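Local coordinates for Rho guanine nucleotide exchange factor TIAM2 (Mus musculus, PDB 3A8P), which activates the GTPase Rac1 by stimulating its GDP-GTP exchange, linking extracellular signals to the cytoskeleton and neurite growth; the chain here is its PHCCEx domain, at residues L22-K27 and C98-L103; C49-Y54 and C70-E75; D76-S81 and M198-A203. All blocks are in the same frame, centred on the assembly; numbering follows the deposited sequence.

Contact 1 (L22-K27 and C98-L103); sequences LVTLQK and CGDVYL
The carbonyl of Cys98 opens the contact by meeting Leu25: methyl CD2 of Leu25 lies 3.3 Å from Cys98 O. Gly99 follows in a turn with positive phi. A CB there would jam against the carbonyl O of Cys98 and crowd Leu25 CB; glycine has none. Asn96 OD1 accepts from the backbone N of both Cys98 and Asp100, bridging the turn.

Asp100 and Thr24 lie alongside each other and point the same way. Thr24 OG1 donates to Asp100 OD1 over 3.1 Å and meets that oxygen almost end-on along its C-O bond. Thr24 sets its hydroxyl opposite its own backbone N (chi1 -174°), which turns OG1 to the carboxylate. A leucine in place of Asp100 would probably leave the Thr24 hydroxyl without this acceptor and freer to rotate.

Val101 carries the backbone pairing. Its N donates to Val23 O at 3.0 Å. Its O accepts twice, from Leu22 N at 3.0 Å and from Val23 N at 3.2 Å, both from the same face of the carbonyl. The side chains of Val101 and Val23 run side by side, with CB to CB 3.7 Å. Ala241 of helix 236-245 also touches Val101.

Tyr102 turns away from strand 22-26, and its backbone pairs with Leu94. Leu103 is the last to touch: its CG lies 4.1 Å from Leu22 CD2, and Trp39 packs on it too.

Two residues, Leu22 and Val23, thus face the single Val101, which is a classic beta bulge. It lies where strand 11-26, also paired with strand 40-47, joins strand 101-105 of the pleckstrin homology (PH) fold.

Contact 2 (C49-Y54 and C70-E75); sequences CTLLFY and CALFAE
Strands 50-54 and 70-73 run antiparallel at 163°, and Leu51 and Leu72 form a hydrogen-bonded pair that exchanges two bonds. Leu51 N donates to Leu72 O at 2.8 Å, and Leu72 N returns to Leu51 O at 2.7 Å. Phe53 N donates to Cys70 O at one end of the ladder. Ala74 N donates to Cys49 O at the other. There a water accepts from Glu75 N and gives a weak bond to Cys49 O.

One face carries Leu51, Phe53, Cys70 and Leu72. Cys70 holds SG between its backbone N and carbonyl carbon (chi1 60°), which brings the sulfur to the root of the Phe53 side chain, 3.5 Å from Phe53 CB. The same sulfur is 4.4 Å from the centroid of the Phe53 ring and approaches it obliquely, a sulfur-aromatic contact. Farther out on the ring, Phe53 CE2 touches Leu72 CB at 3.9 Å, and the two side chains cross at a slant. Leu51 CB also packs on Leu72 CB.

These are neighbouring strands of the PH fold, and Leu51, Phe53 and Leu72 are buried in its hydrophobic core. Phe19 and Tyr42 meet Phe53 in edge-to-face stacks. Trp115 of the C-terminal PH helix, 109-130, packs on Leu51, and Phe104 touches both Phe53 and Leu72.

The other face carries Thr50, Leu52, Ala71 and Phe73. Thr50 and Phe73 lie side by side, pointing the same way. Thr50 OG1 comes 3.4 Å from Phe73 CD1, and the methyl CG2 of Thr50 rests by the same two ring carbons, CD1 and CE1. Next along, the Leu52 methyl CD2 meets Ala71 CB at 3.7 Å.

Contact 3 (D76-S81 and M198-A203); sequences DSIVQS and MRCYLA
Tyr201 lays the edge of its ring against the backbone carbonyl of Ser77. Its hydroxyl donates to that carbonyl, with OH to Ser77 O at 2.7 Å. The bond uses a lone pair of the oxygen, in the carbonyl plane, with a C=O...donor angle of 139°. Ser77 O lies near the ring plane as well, and ring carbon CE1 of Tyr201 stands 3.4 Å from it. The first torsion places CG of Tyr201 opposite its own carbonyl carbon (chi1 -65°), and the second is close to zero (chi2 -1°). Together they carry the phenol from the side of the helix across to the loop just before strand 78-81.

The hydroxyl also reaches back toward Asp76, 3.3 Å from Tyr201 OH to Asp76 C. Ser77 N is equally near Tyr201 OH, but the angle is too poor for a hydrogen bond. Arg197, one turn earlier on the same helix, bonds through NH1 to Tyr201 OH and makes a salt bridge with Asp76 OD1, while Ser77 OG turns to Ala74 O. The phenol oxygen is therefore gripped by two partners in a buried place, which probably fixes the ring.

The contact joins two modules. Strand 78-81 belongs to the PH fold. Helix 171-206, much of it predicted to form a coiled coil, belongs to the CC-Ex part. Helix 109-130 of the PH domain packs beside both: Cys123 touches Tyr201, and His120 bonds to Val79 N through NE2 and touches Cys200.

Beyond the tyrosine the touch is lighter. The backbones come nearest at Ile78 and Cys200, with CA to CA 7.4 Å. Cys200 points toward the strand and brings SG to 4.4 Å from Ile78 CG2. The bent chain of Gln80 brings its amide end close to the same sulfur.

In the fold
From the N terminus the chain first passes 22-27, on the long strand 11-26. Contact 2 then closes a short loop between 49-54 and 70-75. Residues 76-81 follow directly and open contact 3. Contact 1 closes next, when 98-103 returns to 22-27, so contact 2 is nested within it. Contact 3 closes only at 198-203, so contacts 1 and 3 cross. Contacts 1 and 2 lie inside the PH domain and touch where Tyr102 CD2 meets Leu72 CD1 at 3.7 Å. Contact 3 ties that domain to the CC-Ex helices; its centre lies about 17 Å from that of contact 2.

Contact 1 (L22-K27 and C98-L103)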
loop_
_atom_site.group_PDB
_atom_site.type_symbol
_atom_site.label_atom_id
_atom_site.label_comp_id
_atom_site.label_asym_id
_atom_site.label_seq_id
_atom_site.Cartn_x
_atom_site.Cartn_y
_atom_site.Cartn_z
ATOM N N LEU A 22 1.628 -13.332 -0.685
ATOM C CA LEU A 22 1.084 -13.432 0.666
ATOM C C LEU A 22 -0.428 -13.255 0.790
ATOM O O LEU A 22 -1.100 -14.041 1.459
ATOM C CB LEU A 22 1.783 -12.411 1.573
ATOM C CG LEU A 22 1.400 -12.403 3.052
ATOM C CD1 LEU A 22 1.721 -13.758 3.663
ATOM C CD2 LEU A 22 2.157 -11.300 3.775
ATOM N N VAL A 23 -0.957 -12.213 0.165
ATOM C CA VAL A 23 -2.381 -11.933 0.234
ATOM C C VAL A 23 -2.938 -11.634 -1.149
ATOM O O VAL A 23 -2.250 -11.057 -1.994
ATOM C CB VAL A 23 -2.664 -10.706 1.143
ATOM C CG1 VAL A 23 -4.154 -10.390 1.144
ATOM C CG2 VAL A 23 -2.180 -10.978 2.567
ATOM N N THR A 24 -4.187 -12.031 -1.377
ATOM C CA THR A 24 -4.839 -11.776 -2.652
ATOM C C THR A 24 -6.314 -11.444 -2.439
ATOM O O THR A 24 -6.913 -11.834 -1.439
ATOM C CB THR A 24 -4.731 -12.985 -3.604
ATOM O OG1 THR A 24 -5.273 -12.622 -4.880
ATOM C CG2 THR A 24 -5.507 -14.180 -3.057
ATOM N N LEU A 25 -6.889 -10.719 -3.389
ATOM C CA LEU A 25 -8.287 -10.313 -3.322
ATOM C C LEU A 25 -9.160 -11.308 -4.082
ATOM O O LEU A 25 -9.121 -11.368 -5.311
ATOM C CB LEU A 25 -8.436 -8.916 -3.925
ATOM C CG LEU A 25 -9.795 -8.221 -3.864
ATOM C CD1 LEU A 25 -10.195 -8.000 -2.414
ATOM C CD2 LEU A 25 -9.711 -6.894 -4.597
ATOM N N GLN A 26 -9.941 -12.092 -3.348
ATOM C CA GLN A 26 -10.818 -13.085 -3.963
ATOM C C GLN A 26 -12.199 -12.528 -4.298
ATOM O O GLN A 26 -12.569 -11.444 -3.837
ATOM C CB GLN A 26 -10.966 -14.294 -3.038
ATOM C CG GLN A 26 -9.670 -15.050 -2.813
ATOM C CD GLN A 26 -9.057 -15.570 -4.104
ATOM O OE1 GLN A 26 -8.714 -14.796 -4.998
ATOM N NE2 GLN A 26 -8.917 -16.887 -4.206
ATOM N N LYS A 27 -12.952 -13.270 -5.111
ATOM C CA LYS A 27 -14.297 -12.854 -5.495
ATOM C C LYS A 27 -15.009 -12.435 -4.222
ATOM O O LYS A 27 -14.674 -12.923 -3.140
ATOM C CB LYS A 27 -15.056 -14.006 -6.164
ATOM C CG LYS A 27 -14.539 -14.380 -7.547
ATOM C CD LYS A 27 -14.527 -13.174 -8.482
ATOM C CE LYS A 27 -15.910 -12.556 -8.617
ATOM N NZ LYS A 27 -15.892 -11.326 -9.457
ATOM N N CYS A 98 -4.297 -3.293 -6.174
ATOM C CA CYS A 98 -5.397 -4.209 -6.462
ATOM C C CYS A 98 -5.806 -5.105 -5.299
ATOM O O CYS A 98 -6.711 -5.923 -5.439
ATOM C CB CYS A 98 -5.036 -5.085 -7.666
ATOM S SG CYS A 98 -4.604 -4.149 -9.153
ATOM N N GLY A 99 -5.147 -4.960 -4.156
ATOM C CA GLY A 99 -5.496 -5.792 -3.019
ATOM C C GLY A 99 -4.530 -6.945 -2.844
ATOM O O GLY A 99 -4.739 -7.831 -2.016
ATOM N N ASP A 100 -3.460 -6.943 -3.627
ATOM C CA ASP A 100 -2.463 -8.006 -3.524
ATOM C C ASP A 100 -1.266 -7.572 -2.679
ATOM O O ASP A 100 -0.852 -6.410 -2.712
ATOM C CB ASP A 100 -1.986 -8.424 -4.917
ATOM C CG ASP A 100 -3.120 -8.905 -5.801
ATOM O OD1 ASP A 100 -3.758 -9.924 -5.452
ATOM O OD2 ASP A 100 -3.376 -8.252 -6.843
ATOM N N VAL A 101 -0.725 -8.518 -1.917
ATOM C CA VAL A 101 0.435 -8.271 -1.072
ATOM C C VAL A 101 1.484 -9.339 -1.395
ATOM O O VAL A 101 1.154 -10.519 -1.543
ATOM C CB VAL A 101 0.065 -8.329 0.428
ATOM C CG1 VAL A 101 1.281 -8.007 1.283
ATOM C CG2 VAL A 101 -1.063 -7.329 0.720
ATOM N N TYR A 102 2.737 -8.910 -1.513
ATOM C CA TYR A 102 3.835 -9.810 -1.853
ATOM C C TYR A 102 5.037 -9.634 -0.938
ATOM O O TYR A 102 5.289 -8.545 -0.424
ATOM C CB TYR A 102 4.299 -9.543 -3.288
ATOM C CG TYR A 102 3.202 -9.621 -4.323
ATOM C CD1 TYR A 102 2.842 -10.839 -4.896
ATOM C CD2 TYR A 102 2.514 -8.477 -4.714
ATOM C CE1 TYR A 102 1.821 -10.915 -5.841
ATOM C CE2 TYR A 102 1.493 -8.542 -5.648
ATOM C CZ TYR A 102 1.150 -9.761 -6.209
ATOM O OH TYR A 102 0.128 -9.819 -7.131
ATOM N N LEU A 103 5.780 -10.718 -0.751
ATOM C CA LEU A 103 6.983 -10.690 0.056
ATOM C C LEU A 103 8.174 -10.904 -0.864
ATOM O O LEU A 103 8.081 -11.632 -1.853
ATOM C CB LEU A 103 6.952 -11.787 1.119
ATOM C CG LEU A 103 5.977 -11.567 2.278
ATOM C CD1 LEU A 103 6.113 -12.721 3.262
ATOM C CD2 LEU A 103 6.260 -10.238 2.966
#

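Contact 2 (C49-Y54 and C70-E75)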
loop_
_atom_site.group_PDB
_atom_site.type_symbol
_atom_site.label_atom_id
_atom_site.label_comp_id
_atom_site.label_asym_id
_atom_site.label_seq_id
_atom_site.Cartn_x
_atom_site.Cartn_y
_atom_site.Cartn_z
ATOM N N CYS A 49 7.114 0.697 -14.284
ATOM C CA CYS A 49 6.586 0.275 -12.989
ATOM C C CYS A 49 6.250 -1.200 -13.024
ATOM O O CYS A 49 5.404 -1.670 -12.263
ATOM C CB CYS A 49 5.332 1.058 -12.616
ATOM S SG CYS A 49 5.674 2.538 -11.677
ATOM N N THR A 50 6.911 -1.925 -13.917
ATOM C CA THR A 50 6.669 -3.350 -14.062
ATOM C C THR A 50 7.856 -4.176 -13.572
ATOM O O THR A 50 9.004 -3.918 -13.938
ATOM C CB THR A 50 6.397 -3.716 -15.550
ATOM O OG1 THR A 50 5.277 -2.965 -16.033
ATOM C CG2 THR A 50 6.116 -5.210 -15.693
ATOM N N LEU A 51 7.572 -5.162 -12.731
ATOM C CA LEU A 51 8.606 -6.049 -12.225
ATOM C C LEU A 51 8.501 -7.321 -13.050
ATOM O O LEU A 51 7.470 -7.991 -13.028
ATOM C CB LEU A 51 8.381 -6.371 -10.738
ATOM C CG LEU A 51 8.671 -5.254 -9.730
ATOM C CD1 LEU A 51 8.078 -5.599 -8.355
ATOM C CD2 LEU A 51 10.188 -5.051 -9.639
ATOM N N LEU A 52 9.558 -7.635 -13.793
ATOM C CA LEU A 52 9.599 -8.835 -14.625
ATOM C C LEU A 52 10.421 -9.903 -13.922
ATOM O O LEU A 52 11.533 -9.641 -13.466
ATOM C CB LEU A 52 10.225 -8.513 -15.979
ATOM C CG LEU A 52 9.513 -7.402 -16.750
ATOM C CD1 LEU A 52 10.313 -7.042 -17.990
ATOM C CD2 LEU A 52 8.102 -7.864 -17.120
ATOM N N PHE A 53 9.869 -11.105 -13.839
ATOM C CA PHE A 53 10.539 -12.212 -13.174
ATOM C C PHE A 53 11.095 -13.214 -14.180
ATOM O O PHE A 53 10.360 -13.737 -15.007
ATOM C CB PHE A 53 9.562 -12.926 -12.237
ATOM C CG PHE A 53 9.092 -12.084 -11.085
ATOM C CD1 PHE A 53 9.331 -12.485 -9.773
ATOM C CD2 PHE A 53 8.408 -10.894 -11.305
ATOM C CE1 PHE A 53 8.896 -11.713 -8.696
ATOM C CE2 PHE A 53 7.966 -10.111 -10.229
ATOM C CZ PHE A 53 8.212 -10.525 -8.923
ATOM N N TYR A 54 12.396 -13.474 -14.102
ATOM C CA TYR A 54 13.054 -14.423 -14.993
ATOM C C TYR A 54 13.589 -15.556 -14.132
ATOM O O TYR A 54 14.116 -15.312 -13.044
ATOM C CB TYR A 54 14.225 -13.756 -15.714
ATOM C CG TYR A 54 13.828 -12.629 -16.628
ATOM C CD1 TYR A 54 13.570 -12.858 -17.986
ATOM C CD2 TYR A 54 13.714 -11.330 -16.145
ATOM C CE1 TYR A 54 13.213 -11.812 -18.834
ATOM C CE2 TYR A 54 13.357 -10.283 -16.978
ATOM C CZ TYR A 54 13.112 -10.528 -18.322
ATOM O OH TYR A 54 12.787 -9.480 -19.145
ATOM N N CYS A 70 6.723 -14.335 -15.372
ATOM C CA CYS A 70 5.593 -13.536 -14.907
ATOM C C CYS A 70 5.988 -12.085 -14.679
ATOM O O CYS A 70 7.173 -11.745 -14.636
ATOM C CB CYS A 70 5.035 -14.117 -13.608
ATOM S SG CYS A 70 6.251 -14.167 -12.281
ATOM N N ALA A 71 4.981 -11.233 -14.523
ATOM C CA ALA A 71 5.205 -9.815 -14.312
ATOM C C ALA A 71 4.318 -9.270 -13.204
ATOM O O ALA A 71 3.216 -9.761 -12.974
ATOM C CB ALA A 71 4.937 -9.056 -15.607
ATOM N N LEU A 72 4.805 -8.245 -12.524
ATOM C CA LEU A 72 4.049 -7.621 -11.453
ATOM C C LEU A 72 3.960 -6.127 -11.779
ATOM O O LEU A 72 4.978 -5.432 -11.827
ATOM C CB LEU A 72 4.764 -7.860 -10.120
ATOM C CG LEU A 72 3.960 -7.779 -8.821
ATOM C CD1 LEU A 72 4.729 -8.506 -7.715
ATOM C CD2 LEU A 72 3.694 -6.318 -8.451
ATOM N N PHE A 73 2.746 -5.649 -12.041
ATOM C CA PHE A 73 2.518 -4.242 -12.371
ATOM C C PHE A 73 2.341 -3.501 -11.059
ATOM O O PHE A 73 1.296 -3.575 -10.417
ATOM C CB PHE A 73 1.284 -4.129 -13.276
ATOM C CG PHE A 73 1.430 -4.900 -14.562
ATOM C CD1 PHE A 73 2.210 -4.399 -15.601
ATOM C CD2 PHE A 73 0.894 -6.178 -14.689
ATOM C CE1 PHE A 73 2.461 -5.157 -16.740
ATOM C CE2 PHE A 73 1.142 -6.943 -15.827
ATOM C CZ PHE A 73 1.928 -6.429 -16.850
ATOM N N ALA A 74 3.387 -2.782 -10.672
ATOM C CA ALA A 74 3.423 -2.075 -9.401
ATOM C C ALA A 74 2.922 -0.636 -9.338
ATOM O O ALA A 74 3.197 0.056 -8.357
ATOM C CB ALA A 74 4.838 -2.139 -8.847
ATOM N N GLU A 75 2.201 -0.177 -10.356
ATOM C CA GLU A 75 1.693 1.194 -10.324
ATOM C C GLU A 75 0.995 1.462 -8.992
ATOM O O GLU A 75 0.265 0.613 -8.488
ATOM C CB GLU A 75 0.711 1.441 -11.478
ATOM C CG GLU A 75 -0.104 2.720 -11.321
ATOM C CD GLU A 75 -0.751 3.189 -12.621
ATOM O OE1 GLU A 75 -1.179 2.330 -13.427
ATOM O OE2 GLU A 75 -0.845 4.424 -12.824
HETATM O O HOH W 1 2.398 -0.753 -13.297
#

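Contact 3 (D76-S81 and M198-A203)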
loop_
_atom_site.group_PDB
_atom_site.type_symbol
_atom_site.label_atom_id
_atom_site.label_comp_id
_atom_site.label_asym_id
_atom_site.label_seq_id
_atom_site.Cartn_x
_atom_site.Cartn_y
_atom_site.Cartn_z
ATOM N N ASP A 76 1.245 2.636 -8.425
ATOM C CA ASP A 76 0.647 3.051 -7.157
ATOM C C ASP A 76 0.837 2.088 -5.986
ATOM O O ASP A 76 -0.042 1.968 -5.132
ATOM C CB ASP A 76 -0.853 3.330 -7.342
ATOM C CG ASP A 76 -1.116 4.498 -8.279
ATOM O OD1 ASP A 76 -0.488 5.561 -8.092
ATOM O OD2 ASP A 76 -1.948 4.357 -9.197
ATOM N N SER A 77 1.984 1.419 -5.931
ATOM C CA SER A 77 2.252 0.481 -4.844
ATOM C C SER A 77 2.909 1.157 -3.644
ATOM O O SER A 77 3.303 2.316 -3.704
ATOM C CB SER A 77 3.173 -0.651 -5.322
ATOM O OG SER A 77 2.535 -1.469 -6.290
ATOM N N ILE A 78 3.000 0.406 -2.554
ATOM C CA ILE A 78 3.657 0.846 -1.334
ATOM C C ILE A 78 4.622 -0.295 -1.001
ATOM O O ILE A 78 4.291 -1.464 -1.183
ATOM C CB ILE A 78 2.659 1.037 -0.160
ATOM C CG1 ILE A 78 1.727 2.219 -0.451
ATOM C CG2 ILE A 78 3.434 1.282 1.135
ATOM C CD1 ILE A 78 0.629 2.428 0.591
ATOM N N VAL A 79 5.825 0.037 -0.554
ATOM C CA VAL A 79 6.796 -0.994 -0.216
ATOM C C VAL A 79 7.224 -0.767 1.228
ATOM O O VAL A 79 7.456 0.370 1.645
ATOM C CB VAL A 79 8.036 -0.930 -1.143
ATOM C CG1 VAL A 79 8.864 -2.213 -0.996
ATOM C CG2 VAL A 79 7.596 -0.752 -2.592
ATOM N N GLN A 80 7.313 -1.846 1.994
ATOM C CA GLN A 80 7.695 -1.744 3.400
ATOM C C GLN A 80 8.676 -2.841 3.768
ATOM O O GLN A 80 8.509 -3.993 3.361
ATOM C CB GLN A 80 6.455 -1.883 4.298
ATOM C CG GLN A 80 5.448 -0.732 4.228
ATOM C CD GLN A 80 6.013 0.572 4.763
ATOM O OE1 GLN A 80 6.611 1.358 4.020
ATOM N NE2 GLN A 80 5.846 0.801 6.055
ATOM N N SER A 81 9.693 -2.498 4.546
ATOM C CA SER A 81 10.646 -3.506 4.977
ATOM C C SER A 81 9.945 -4.337 6.053
ATOM O O SER A 81 9.045 -3.847 6.742
ATOM C CB SER A 81 11.891 -2.853 5.577
ATOM O OG SER A 81 11.569 -2.154 6.771
ATOM N N MET A 198 2.137 8.858 -0.439
ATOM C CA MET A 198 2.780 10.067 -0.963
ATOM C C MET A 198 4.079 10.364 -0.213
ATOM O O MET A 198 5.077 10.759 -0.820
ATOM C CB MET A 198 1.845 11.280 -0.854
ATOM C CG MET A 198 0.596 11.195 -1.718
ATOM S SD MET A 198 0.916 11.251 -3.493
ATOM C CE MET A 198 1.077 9.490 -3.891
ATOM N N ARG A 199 4.073 10.171 1.103
ATOM C CA ARG A 199 5.273 10.424 1.891
ATOM C C ARG A 199 6.365 9.405 1.582
ATOM O O ARG A 199 7.555 9.736 1.622
ATOM C CB ARG A 199 4.937 10.422 3.379
ATOM C CG ARG A 199 4.302 11.730 3.821
ATOM C CD ARG A 199 3.666 11.611 5.177
ATOM N NE ARG A 199 3.223 12.911 5.671
ATOM C CZ ARG A 199 2.398 13.067 6.700
ATOM N NH1 ARG A 199 1.925 11.998 7.332
ATOM N NH2 ARG A 199 2.051 14.285 7.096
ATOM N N CYS A 200 5.962 8.173 1.269
ATOM C CA CYS A 200 6.925 7.134 0.922
ATOM C C CYS A 200 7.632 7.548 -0.360
ATOM O O CYS A 200 8.854 7.440 -0.463
ATOM C CB CYS A 200 6.233 5.787 0.700
ATOM S SG CYS A 200 5.687 4.917 2.191
ATOM N N TYR A 201 6.865 8.013 -1.343
ATOM C CA TYR A 201 7.449 8.442 -2.612
ATOM C C TYR A 201 8.407 9.611 -2.371
ATOM O O TYR A 201 9.548 9.593 -2.828
ATOM C CB TYR A 201 6.353 8.839 -3.617
ATOM C CG TYR A 201 5.449 7.692 -4.057
ATOM C CD1 TYR A 201 5.647 6.388 -3.578
ATOM C CD2 TYR A 201 4.390 7.910 -4.938
ATOM C CE1 TYR A 201 4.814 5.339 -3.963
ATOM C CE2 TYR A 201 3.545 6.861 -5.334
ATOM C CZ TYR A 201 3.764 5.582 -4.841
ATOM O OH TYR A 201 2.940 4.543 -5.221
ATOM N N LEU A 202 7.951 10.618 -1.637
ATOM C CA LEU A 202 8.798 11.771 -1.341
ATOM C C LEU A 202 10.091 11.374 -0.630
ATOM O O LEU A 202 11.166 11.860 -0.968
ATOM C CB LEU A 202 8.042 12.780 -0.474
ATOM C CG LEU A 202 7.169 13.798 -1.214
ATOM C CD1 LEU A 202 6.171 14.438 -0.244
ATOM C CD2 LEU A 202 8.068 14.861 -1.862
ATOM N N ALA A 203 9.987 10.493 0.359
ATOM C CA ALA A 203 11.165 10.081 1.099
ATOM C C ALA A 203 12.142 9.351 0.191
ATOM O O ALA A 203 13.346 9.583 0.264
ATOM C CB ALA A 203 10.775 9.195 2.271
#